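Local coordinates for tyrosine-protein kinase receptor torso (Bombyx mori, PDB 5AOQ) that acts as a cell-surface receptor tyrosine kinase whose extracellular part binds the neurohormone PTTH, switching on MAPK signalling that leads to ERK phosphorylation and the onset of metamorphosis, at residues A[118-123]-A[136-141]; A[216-221]-A[239-244]; A[25-30]-A[48-53]; A[80-85]-A[100-105]. One frame throughout, in Å; residues are numbered along the deposited sequence.

Contact 1. Residues A[118-123]-A[136-141]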
# COMPACT_ATOMS: atom_id res chain seq x y z
N TYR A 118 -23.15 -16.70 2.78
CA TYR A 118 -23.07 -16.31 1.38
C TYR A 118 -23.42 -17.50 0.49
O TYR A 118 -23.41 -18.64 0.95
CB TYR A 118 -21.67 -15.79 1.02
CG TYR A 118 -21.29 -14.51 1.71
CD1 TYR A 118 -21.61 -13.28 1.15
CD2 TYR A 118 -20.61 -14.52 2.92
CE1 TYR A 118 -21.26 -12.10 1.77
CE2 TYR A 118 -20.25 -13.35 3.55
CZ TYR A 118 -20.58 -12.14 2.97
OH TYR A 118 -20.23 -10.96 3.60
N GLN A 119 -23.73 -17.22 -0.77
CA GLN A 119 -23.88 -18.27 -1.76
C GLN A 119 -22.97 -17.99 -2.95
O GLN A 119 -22.94 -16.88 -3.48
CB GLN A 119 -25.33 -18.38 -2.23
CG GLN A 119 -25.58 -19.59 -3.12
CD GLN A 119 -27.02 -19.73 -3.55
OE1 GLN A 119 -27.77 -18.76 -3.56
NE2 GLN A 119 -27.42 -20.95 -3.89
N ILE A 120 -22.23 -19.02 -3.36
CA ILE A 120 -21.31 -18.89 -4.48
C ILE A 120 -22.07 -18.97 -5.79
O ILE A 120 -22.95 -19.81 -5.95
CB ILE A 120 -20.22 -19.98 -4.45
CG1 ILE A 120 -19.55 -20.05 -3.07
CG2 ILE A 120 -19.19 -19.74 -5.54
CD1 ILE A 120 -18.63 -21.24 -2.89
N TRP A 121 -21.73 -18.08 -6.72
CA TRP A 121 -22.27 -18.14 -8.08
C TRP A 121 -21.15 -18.00 -9.09
O TRP A 121 -20.30 -17.11 -8.97
CB TRP A 121 -23.33 -17.05 -8.28
CG TRP A 121 -24.60 -17.29 -7.52
CD1 TRP A 121 -24.85 -16.97 -6.22
CD2 TRP A 121 -25.79 -17.91 -8.02
NE1 TRP A 121 -26.12 -17.34 -5.87
CE2 TRP A 121 -26.72 -17.93 -6.96
CE3 TRP A 121 -26.16 -18.45 -9.25
CZ2 TRP A 121 -28.00 -18.46 -7.10
CZ3 TRP A 121 -27.43 -18.98 -9.39
CH2 TRP A 121 -28.33 -18.99 -8.32
N SER A 122 -21.16 -18.88 -10.09
CA SER A 122 -20.08 -18.97 -11.08
C SER A 122 -20.54 -18.63 -12.49
O SER A 122 -21.72 -18.77 -12.82
CB SER A 122 -19.48 -20.38 -11.06
OG SER A 122 -20.41 -21.35 -11.50
N THR A 123 -19.60 -18.17 -13.32
CA THR A 123 -19.88 -17.85 -14.72
C THR A 123 -18.66 -18.08 -15.60
O THR A 123 -17.52 -17.96 -15.14
CB THR A 123 -20.33 -16.38 -14.88
OG1 THR A 123 -21.56 -16.18 -14.18
CG2 THR A 123 -20.53 -16.01 -16.34
N GLU A 136 -25.97 -21.83 -10.03
CA GLU A 136 -26.13 -21.88 -8.58
C GLU A 136 -25.09 -22.79 -7.94
O GLU A 136 -24.93 -23.94 -8.33
CB GLU A 136 -27.54 -22.35 -8.24
CG GLU A 136 -27.96 -22.12 -6.80
CD GLU A 136 -29.44 -22.39 -6.57
OE1 GLU A 136 -30.08 -22.97 -7.47
OE2 GLU A 136 -29.96 -22.01 -5.50
N GLY A 137 -24.39 -22.25 -6.94
CA GLY A 137 -23.35 -22.98 -6.24
C GLY A 137 -23.78 -23.38 -4.85
O GLY A 137 -24.98 -23.36 -4.54
N PRO A 138 -22.82 -23.74 -3.98
CA PRO A 138 -23.13 -24.13 -2.61
C PRO A 138 -23.22 -22.95 -1.65
O PRO A 138 -22.95 -21.82 -2.05
CB PRO A 138 -21.97 -25.06 -2.24
CG PRO A 138 -20.84 -24.70 -3.19
CD PRO A 138 -21.37 -23.76 -4.24
N ILE A 139 -23.59 -23.22 -0.41
CA ILE A 139 -23.78 -22.19 0.60
C ILE A 139 -22.57 -22.14 1.54
O ILE A 139 -21.96 -23.16 1.83
CB ILE A 139 -25.07 -22.41 1.41
CG1 ILE A 139 -26.26 -22.61 0.47
CG2 ILE A 139 -25.33 -21.24 2.35
CD1 ILE A 139 -26.54 -24.06 0.10
N VAL A 140 -22.25 -20.93 2.00
CA VAL A 140 -21.16 -20.71 2.94
C VAL A 140 -21.72 -20.29 4.30
O VAL A 140 -22.80 -19.71 4.37
CB VAL A 140 -20.19 -19.63 2.41
CG1 VAL A 140 -19.08 -19.33 3.41
CG2 VAL A 140 -19.60 -20.05 1.07
N LEU A 141 -20.99 -20.60 5.36
CA LEU A 141 -21.42 -20.28 6.72
C LEU A 141 -20.29 -19.65 7.53
O LEU A 141 -20.49 -19.24 8.67
CB LEU A 141 -21.94 -21.54 7.43
CG LEU A 141 -22.97 -22.37 6.66
CD1 LEU A 141 -22.29 -23.40 5.76
CD2 LEU A 141 -23.93 -23.04 7.61
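Tyr118 O accepts a hydrogen bond from Val140 N at 2.8 Å where 118-123 runs antiparallel to 136-141; the return bond from Tyr118 N is weak. Gln119 faces Ile139 in a non-hydrogen-bonded pair, and its side chain, extended with CG anti to the backbone N (chi1 -172°), lies over the neighbouring strand. There NE2 donates in the plane of its amide to the anti lone pair of Glu136 OE2, 3.2 Å away, and weakly to Gly137 O. OE1 is hydrogen-bonded to Tyr16 N. Ile120 N binds Pro138 O at 3.2 Å, while the Ile120 CB and CD1 atoms rest on the proline ring at CD and CG, and CG1 meets Val140 CG2. Between Gln119 and Trp121 the register slips by one residue, a beta bulge on the 136-141 side at Gly137 and Pro138. Trp121 then pairs with Glu136, whose CA sits over one face of the indole, 3.6 Å from the centroid of the six-membered ring; the Glu136 CB and CG atoms continue past Trp121 CH2, and the carboxylate plane is turned only 10° from that of the indole. Trp121 NE1 is hydrogen-bonded to Tyr16 O. This hairpin edge of the first FN3 domain thus fixes Gln119 through both ends of its amide, and Glu136 OE2, shared between that amide and a salt bridge to Arg15, probably stays ionised.

Contact 2. Residues A[216-221]-A[239-244]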
# COMPACT_ATOMS: atom_id res chain seq x y z
N GLU A 216 14.67 -20.36 -0.51
CA GLU A 216 15.93 -20.10 -1.20
C GLU A 216 16.69 -18.94 -0.56
O GLU A 216 16.17 -18.25 0.32
CB GLU A 216 15.66 -19.80 -2.67
CG GLU A 216 14.87 -20.88 -3.39
CD GLU A 216 14.59 -20.54 -4.84
OE1 GLU A 216 15.12 -19.52 -5.33
OE2 GLU A 216 13.85 -21.30 -5.49
N ASN A 217 17.92 -18.75 -1.02
CA ASN A 217 18.77 -17.66 -0.56
C ASN A 217 19.10 -17.75 0.93
O ASN A 217 19.40 -16.75 1.58
CB ASN A 217 18.11 -16.31 -0.85
CG ASN A 217 17.52 -16.25 -2.25
OD1 ASN A 217 18.01 -16.91 -3.17
ND2 ASN A 217 16.47 -15.46 -2.42
N LEU A 218 19.05 -18.97 1.48
CA LEU A 218 19.45 -19.21 2.86
C LEU A 218 20.97 -19.20 2.97
O LEU A 218 21.68 -19.29 1.96
CB LEU A 218 18.90 -20.53 3.37
CG LEU A 218 17.38 -20.62 3.54
CD1 LEU A 218 16.97 -22.04 3.90
CD2 LEU A 218 16.90 -19.65 4.61
N VAL A 219 21.47 -19.08 4.20
CA VAL A 219 22.91 -19.09 4.46
C VAL A 219 23.24 -20.00 5.63
O VAL A 219 22.36 -20.45 6.36
CB VAL A 219 23.43 -17.67 4.74
CG1 VAL A 219 23.20 -16.77 3.54
CG2 VAL A 219 22.77 -17.08 5.98
N LEU A 220 24.53 -20.28 5.81
CA LEU A 220 24.99 -21.18 6.85
C LEU A 220 24.90 -20.57 8.24
O LEU A 220 25.12 -19.37 8.43
CB LEU A 220 26.44 -21.61 6.58
CG LEU A 220 26.68 -22.40 5.29
CD1 LEU A 220 28.17 -22.57 5.05
CD2 LEU A 220 25.99 -23.75 5.35
N ASN A 221 24.56 -21.41 9.22
CA ASN A 221 24.55 -21.01 10.62
C ASN A 221 23.62 -19.83 10.91
O ASN A 221 23.95 -18.95 11.71
CB ASN A 221 25.97 -20.69 11.08
CG ASN A 221 26.92 -21.85 10.88
OD1 ASN A 221 26.63 -22.97 11.29
ND2 ASN A 221 28.05 -21.58 10.23
N TYR A 239 13.97 -22.67 13.71
CA TYR A 239 14.93 -23.64 13.19
C TYR A 239 16.20 -22.94 12.73
O TYR A 239 16.15 -21.81 12.26
CB TYR A 239 14.31 -24.44 12.04
CG TYR A 239 14.07 -23.62 10.79
CD1 TYR A 239 12.90 -22.90 10.63
CD2 TYR A 239 15.02 -23.58 9.78
CE1 TYR A 239 12.67 -22.15 9.49
CE2 TYR A 239 14.80 -22.83 8.63
CZ TYR A 239 13.63 -22.12 8.50
OH TYR A 239 13.41 -21.38 7.36
N LYS A 240 17.33 -23.63 12.86
CA LYS A 240 18.62 -23.07 12.49
C LYS A 240 19.19 -23.80 11.28
O LYS A 240 19.15 -25.03 11.22
CB LYS A 240 19.59 -23.15 13.68
CG LYS A 240 20.91 -22.42 13.48
CD LYS A 240 21.80 -22.56 14.70
CE LYS A 240 23.10 -21.78 14.54
NZ LYS A 240 22.86 -20.32 14.42
N THR A 241 19.72 -23.04 10.33
CA THR A 241 20.32 -23.64 9.14
C THR A 241 21.64 -24.32 9.50
O THR A 241 22.41 -23.79 10.31
CB THR A 241 20.57 -22.59 8.04
OG1 THR A 241 21.41 -21.55 8.54
CG2 THR A 241 19.26 -22.00 7.56
N PRO A 242 21.92 -25.49 8.91
CA PRO A 242 23.07 -26.29 9.32
C PRO A 242 24.41 -25.61 9.04
O PRO A 242 24.48 -24.65 8.27
CB PRO A 242 22.93 -27.56 8.47
CG PRO A 242 22.17 -27.13 7.27
CD PRO A 242 21.22 -26.08 7.76
N SER A 243 25.46 -26.12 9.68
CA SER A 243 26.82 -25.63 9.46
C SER A 243 27.41 -26.28 8.21
O SER A 243 26.77 -27.11 7.57
CB SER A 243 27.69 -25.91 10.68
OG SER A 243 27.12 -25.38 11.86
N CYS A 244 28.64 -25.91 7.88
CA CYS A 244 29.29 -26.42 6.68
C CYS A 244 29.71 -27.88 6.86
O CYS A 244 29.63 -28.67 5.92
CB CYS A 244 30.51 -25.56 6.34
SG CYS A 244 31.31 -25.97 4.77
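The Asn221 carboxamide meets Ser243, whose OG donates to Asn221 OD1 over 2.5 Å, in the plane of that side-chain carbonyl. The backbone carbonyl of Val219 is likewise met in its plane, by Thr241 OG1 at 2.6 Å. With chi1 58°, this hydroxyl stands between the backbone N and the carbonyl carbon of its own residue, aimed at the 216-221 chain, and it also accepts from Asp222 N. Asn221 N makes weak bonds to the Thr241 and Pro242 carbonyls. The Lys240 chain is extended up to a bend at its end that brings NZ to Asn221 O, again weakly. Leu220 CD1 makes an apolar contact with Cys244 CB, whose sulfur is in the disulfide with Cys250; separately, Leu220 CD2 packs on a carbonyl, 3.4 Å from Pro242 O. Residues 218-221 and 240-244 run 83° apart, where the chain leaves strands 212-218 and 233-240 of the second FN3 domain, the PTTH-binding one; Val219 also packs on Tyr102 of the Preproptth chain. Two side-chain hydroxyls, each giving its proton to a carbonyl, therefore hold together two strand exits whose backbone bonds to each other, from Asn221 N, are weak.

Contact 3. Residues A[25-30]-A[48-53]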
# COMPACT_ATOMS: atom_id res chain seq x y z
N TYR A 25 -21.42 -3.19 -10.98
CA TYR A 25 -20.24 -2.38 -10.66
C TYR A 25 -18.92 -3.16 -10.71
O TYR A 25 -17.86 -2.58 -10.51
CB TYR A 25 -20.42 -1.74 -9.28
CG TYR A 25 -21.57 -0.77 -9.24
CD1 TYR A 25 -21.45 0.49 -9.80
CD2 TYR A 25 -22.78 -1.11 -8.65
CE1 TYR A 25 -22.50 1.39 -9.77
CE2 TYR A 25 -23.84 -0.22 -8.62
CZ TYR A 25 -23.69 1.03 -9.18
OH TYR A 25 -24.74 1.92 -9.15
N LEU A 26 -19.00 -4.46 -10.97
CA LEU A 26 -17.80 -5.28 -11.10
C LEU A 26 -17.26 -5.24 -12.54
O LEU A 26 -16.22 -5.84 -12.84
CB LEU A 26 -18.09 -6.72 -10.69
CG LEU A 26 -18.70 -6.90 -9.30
CD1 LEU A 26 -18.88 -8.38 -8.98
CD2 LEU A 26 -17.84 -6.23 -8.23
N GLU A 27 -17.97 -4.53 -13.41
CA GLU A 27 -17.62 -4.49 -14.82
C GLU A 27 -16.23 -3.89 -15.04
O GLU A 27 -15.50 -4.34 -15.92
CB GLU A 27 -18.67 -3.71 -15.61
CG GLU A 27 -20.03 -4.39 -15.67
CD GLU A 27 -21.05 -3.59 -16.46
OE1 GLU A 27 -20.67 -2.58 -17.09
OE2 GLU A 27 -22.24 -3.98 -16.46
N GLN A 28 -15.87 -2.89 -14.25
CA GLN A 28 -14.55 -2.30 -14.34
C GLN A 28 -13.49 -3.36 -14.06
O GLN A 28 -12.55 -3.54 -14.83
CB GLN A 28 -14.39 -1.12 -13.37
CG GLN A 28 -13.02 -0.46 -13.42
CD GLN A 28 -12.85 0.63 -12.37
OE1 GLN A 28 -13.82 1.19 -11.88
NE2 GLN A 28 -11.60 0.92 -12.03
N ASP A 29 -13.65 -4.05 -12.94
CA ASP A 29 -12.73 -5.11 -12.54
C ASP A 29 -12.61 -6.17 -13.63
O ASP A 29 -11.50 -6.49 -14.09
CB ASP A 29 -13.21 -5.76 -11.23
CG ASP A 29 -13.26 -4.77 -10.08
OD1 ASP A 29 -12.28 -4.03 -9.89
OD2 ASP A 29 -14.28 -4.75 -9.36
N VAL A 30 -13.75 -6.71 -14.05
CA VAL A 30 -13.77 -7.77 -15.05
C VAL A 30 -13.17 -7.29 -16.37
O VAL A 30 -12.44 -8.03 -17.03
CB VAL A 30 -15.21 -8.29 -15.30
CG1 VAL A 30 -15.22 -9.32 -16.44
CG2 VAL A 30 -15.78 -8.89 -14.04
N THR A 48 -19.00 -6.59 -21.29
CA THR A 48 -19.45 -7.28 -20.09
C THR A 48 -20.64 -6.53 -19.48
O THR A 48 -20.52 -5.37 -19.10
CB THR A 48 -18.33 -7.38 -19.04
OG1 THR A 48 -17.16 -7.96 -19.63
CG2 THR A 48 -18.77 -8.23 -17.85
N ASN A 49 -21.77 -7.22 -19.42
CA ASN A 49 -23.01 -6.66 -18.90
C ASN A 49 -23.65 -7.61 -17.90
O ASN A 49 -24.09 -8.70 -18.26
CB ASN A 49 -23.98 -6.38 -20.06
CG ASN A 49 -25.10 -5.43 -19.68
OD1 ASN A 49 -25.59 -5.45 -18.55
ND2 ASN A 49 -25.53 -4.61 -20.62
N PHE A 50 -23.71 -7.19 -16.64
CA PHE A 50 -24.28 -8.02 -15.58
C PHE A 50 -25.80 -7.94 -15.54
O PHE A 50 -26.46 -8.81 -14.98
CB PHE A 50 -23.71 -7.61 -14.22
CG PHE A 50 -22.32 -8.11 -13.97
CD1 PHE A 50 -22.11 -9.35 -13.40
CD2 PHE A 50 -21.22 -7.33 -14.30
CE1 PHE A 50 -20.83 -9.81 -13.16
CE2 PHE A 50 -19.94 -7.79 -14.07
CZ PHE A 50 -19.74 -9.03 -13.50
N GLU A 51 -26.35 -6.89 -16.14
CA GLU A 51 -27.79 -6.66 -16.11
C GLU A 51 -28.50 -7.39 -17.25
O GLU A 51 -29.72 -7.53 -17.24
CB GLU A 51 -28.07 -5.16 -16.16
CG GLU A 51 -27.72 -4.45 -14.86
CD GLU A 51 -27.92 -2.95 -14.92
OE1 GLU A 51 -27.40 -2.31 -15.87
OE2 GLU A 51 -28.60 -2.40 -14.02
N GLU A 52 -27.72 -7.86 -18.23
CA GLU A 52 -28.26 -8.62 -19.35
C GLU A 52 -28.06 -10.12 -19.18
O GLU A 52 -28.43 -10.91 -20.05
CB GLU A 52 -27.62 -8.16 -20.67
CG GLU A 52 -28.02 -6.77 -21.11
CD GLU A 52 -27.46 -6.41 -22.47
OE1 GLU A 52 -26.47 -7.05 -22.89
OE2 GLU A 52 -27.99 -5.48 -23.12
N THR A 53 -27.46 -10.52 -18.06
CA THR A 53 -27.16 -11.92 -17.80
C THR A 53 -28.30 -12.58 -17.03
O THR A 53 -28.93 -11.96 -16.18
CB THR A 53 -25.86 -12.08 -17.00
OG1 THR A 53 -24.83 -11.27 -17.59
CG2 THR A 53 -25.41 -13.53 -16.98
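Glu27 brings its carboxylate up to a backbone carbonyl: the carboxylate carbon CD lies 3.2 Å from Thr48 O, and OE1 and OE2, acceptors like that oxygen, stand slightly farther from it with no hydrogen bond. Glu51 OE1, 5.5 Å from Glu27 OE2, adds a like charge at longer range, whereas Lys24 of the second subunit packs against Glu27 and could offset it. The glutamate chain is extended beyond CG and runs alongside Phe50 head to tail, the carboxylate plane turned only 14° from that of the ring. Glu27 CG meets the ring edge in plane, 3.5 Å from Phe50 CD2.

Residues 25-30 run into the start of helix 27-38 in the first FN3 domain, and 48-53 belong to the loop between that helix and strand 55-56; together they pack the helix against its own return path. Asn49 shapes the loop with an Asx turn, OD1 accepting from Glu51 N at 2.9 Å, and Thr53 OG1 closes back on Asn49 O at 2.8 Å.

One turn along the helix, Val30 CG2 also comes in at the edge of the Phe50 ring, 4.0 Å from CZ, while Leu26 CB approaches the same ring atom obliquely. The other methyl of Val30, CG1, meets Thr48 CG2; the threonine's OG1 is hydrogen-bonded to Gly129 O. Beyond these residues Phe50 continues onto Leu23 and Leu131, and Leu26 onto Phe98 and Ile86.

Contact 4. Residues A[80-85]-A[100-105]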
# COMPACT_ATOMS: atom_id res chain seq x y z
N GLU A 80 -11.54 -23.76 -20.76
CA GLU A 80 -10.81 -23.02 -21.78
C GLU A 80 -11.06 -21.52 -21.65
O GLU A 80 -10.23 -20.71 -22.08
CB GLU A 80 -11.21 -23.51 -23.17
CG GLU A 80 -12.69 -23.36 -23.48
CD GLU A 80 -13.07 -23.91 -24.84
OE1 GLU A 80 -12.17 -24.44 -25.54
OE2 GLU A 80 -14.26 -23.81 -25.22
N HIS A 81 -12.19 -21.16 -21.06
CA HIS A 81 -12.58 -19.76 -20.91
C HIS A 81 -12.25 -19.24 -19.51
O HIS A 81 -11.98 -20.03 -18.60
CB HIS A 81 -14.07 -19.58 -21.17
CG HIS A 81 -14.57 -20.31 -22.38
ND1 HIS A 81 -14.29 -19.90 -23.67
CD2 HIS A 81 -15.34 -21.41 -22.50
CE1 HIS A 81 -14.86 -20.72 -24.53
NE2 HIS A 81 -15.51 -21.65 -23.84
N TRP A 82 -12.28 -17.93 -19.35
CA TRP A 82 -12.17 -17.31 -18.04
C TRP A 82 -13.37 -17.72 -17.20
O TRP A 82 -14.42 -18.06 -17.74
CB TRP A 82 -12.11 -15.79 -18.15
CG TRP A 82 -10.74 -15.23 -18.31
CD1 TRP A 82 -10.04 -15.09 -19.47
CD2 TRP A 82 -9.90 -14.73 -17.26
NE1 TRP A 82 -8.81 -14.54 -19.21
CE2 TRP A 82 -8.70 -14.30 -17.87
CE3 TRP A 82 -10.04 -14.60 -15.88
CZ2 TRP A 82 -7.65 -13.76 -17.13
CZ3 TRP A 82 -9.00 -14.05 -15.15
CH2 TRP A 82 -7.82 -13.64 -15.78
N GLN A 83 -13.21 -17.69 -15.87
CA GLN A 83 -14.34 -17.96 -14.99
C GLN A 83 -14.49 -16.88 -13.92
O GLN A 83 -13.52 -16.51 -13.26
CB GLN A 83 -14.18 -19.33 -14.32
CG GLN A 83 -14.09 -20.48 -15.31
CD GLN A 83 -14.06 -21.83 -14.61
OE1 GLN A 83 -13.18 -22.65 -14.85
NE2 GLN A 83 -15.05 -22.07 -13.75
N LEU A 84 -15.71 -16.39 -13.76
CA LEU A 84 -16.04 -15.39 -12.75
C LEU A 84 -16.85 -16.02 -11.62
O LEU A 84 -17.77 -16.81 -11.87
CB LEU A 84 -16.82 -14.23 -13.36
CG LEU A 84 -17.39 -13.19 -12.39
CD1 LEU A 84 -16.29 -12.51 -11.59
CD2 LEU A 84 -18.21 -12.17 -13.14
N PHE A 85 -16.49 -15.67 -10.39
CA PHE A 85 -17.17 -16.19 -9.20
C PHE A 85 -17.55 -15.06 -8.26
O PHE A 85 -16.77 -14.12 -8.07
CB PHE A 85 -16.27 -17.19 -8.49
CG PHE A 85 -15.89 -18.35 -9.34
CD1 PHE A 85 -14.85 -18.24 -10.25
CD2 PHE A 85 -16.57 -19.55 -9.26
CE1 PHE A 85 -14.49 -19.30 -11.05
CE2 PHE A 85 -16.21 -20.61 -10.06
CZ PHE A 85 -15.18 -20.48 -10.95
N LEU A 100 -11.87 -13.91 -10.17
CA LEU A 100 -11.77 -14.32 -11.56
C LEU A 100 -10.71 -15.40 -11.77
O LEU A 100 -9.51 -15.12 -11.69
CB LEU A 100 -11.45 -13.12 -12.44
CG LEU A 100 -12.64 -12.21 -12.75
CD1 LEU A 100 -12.14 -10.89 -13.29
CD2 LEU A 100 -13.55 -12.88 -13.77
N ILE A 101 -11.15 -16.62 -12.03
CA ILE A 101 -10.23 -17.72 -12.31
C ILE A 101 -9.79 -17.69 -13.77
O ILE A 101 -10.62 -17.77 -14.69
CB ILE A 101 -10.85 -19.09 -11.96
CG1 ILE A 101 -10.99 -19.21 -10.44
CG2 ILE A 101 -9.99 -20.23 -12.52
CD1 ILE A 101 -11.47 -20.56 -9.94
N GLU A 102 -8.48 -17.57 -13.96
CA GLU A 102 -7.85 -17.63 -15.27
C GLU A 102 -8.07 -19.02 -15.89
O GLU A 102 -8.10 -20.01 -15.17
CB GLU A 102 -6.35 -17.33 -15.13
CG GLU A 102 -5.59 -17.23 -16.44
CD GLU A 102 -4.10 -16.97 -16.23
OE1 GLU A 102 -3.70 -16.71 -15.07
OE2 GLU A 102 -3.34 -17.04 -17.21
N PRO A 103 -8.23 -19.08 -17.23
CA PRO A 103 -8.44 -20.38 -17.88
C PRO A 103 -7.38 -21.43 -17.55
O PRO A 103 -6.27 -21.07 -17.14
CB PRO A 103 -8.40 -20.03 -19.38
CG PRO A 103 -7.84 -18.64 -19.46
CD PRO A 103 -8.27 -17.98 -18.20
N ASN A 104 -7.75 -22.70 -17.69
CA ASN A 104 -6.88 -23.84 -17.39
C ASN A 104 -6.59 -24.01 -15.90
O ASN A 104 -6.54 -25.14 -15.41
CB ASN A 104 -5.56 -23.73 -18.17
CG ASN A 104 -5.77 -23.66 -19.67
OD1 ASN A 104 -5.80 -24.69 -20.35
ND2 ASN A 104 -5.91 -22.45 -20.19
N ASN A 105 -6.40 -22.91 -15.18
CA ASN A 105 -6.27 -22.98 -13.73
C ASN A 105 -7.61 -23.40 -13.13
O ASN A 105 -8.66 -23.16 -13.73
CB ASN A 105 -5.83 -21.63 -13.16
CG ASN A 105 -5.15 -21.77 -11.81
OD1 ASN A 105 -5.47 -22.66 -11.02
ND2 ASN A 105 -4.19 -20.89 -11.53
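Gln83 and Ile101 exchange two backbone hydrogen bonds, Gln83 N to Ile101 O at 2.8 Å and Ile101 N to Gln83 O at 2.7 Å. Gln83 O also receives a CA-H contact from Leu100. Leu84 and Leu100 form the adjoining non-hydrogen-bonded pair, where Leu84 CD1 and Leu100 CD2 touch at 3.5 Å. On the other face Ile101 CD1 leans obliquely on the Phe85 ring, 3.5 Å from CE1.

Past the end of the strand pairing, Trp82 takes over. Its indole lies across the outgoing chain at 102-103: Pro103 CD sits over the five-membered ring, 3.5 Å from its centroid and only 4° off the normal, and Glu102 CA over the six-membered ring, on the same face of the indole. Leu100 O comes to the ring edge near its plane, while Leu100 CB meets CZ3. With CG anti to the carbonyl carbon (chi1 -89°), the indole reaches across to 102-103. Pro103 CB also rests on Glu80 O, 3.3 Å away.

The contact belongs to the hairpin of strands 83-88 and 98-101 in the first FN3 domain; 98-101 is an outermost strand of the sheet within this chain. Helix 27-38 packs against Trp82 through Leu34 and Tyr37, whose ring meets the indole edge-to-face, while strand 118-124 pairs with the other side of 83-88.

Following the chain from the N terminus, contact 3 closes first, folding the loop after helix 27-38 back on the helix start. Contact 4 then closes the hairpin 83-88/98-101, and contact 1 the hairpin 118-124/134-140; all lie in series, none nested or crossed. The two hairpins share one sheet, joined where Thr123 N meets Leu84 O at 2.7 Å in a probable hydrogen bond, and contact 3 packs on it through Phe50 and Val30, which touch Leu84 and Leu100 of contact 4. Contact 2 comes last, in the second FN3 domain, tying two strand exits together; its centre lies about 40 Å from that of contact 4.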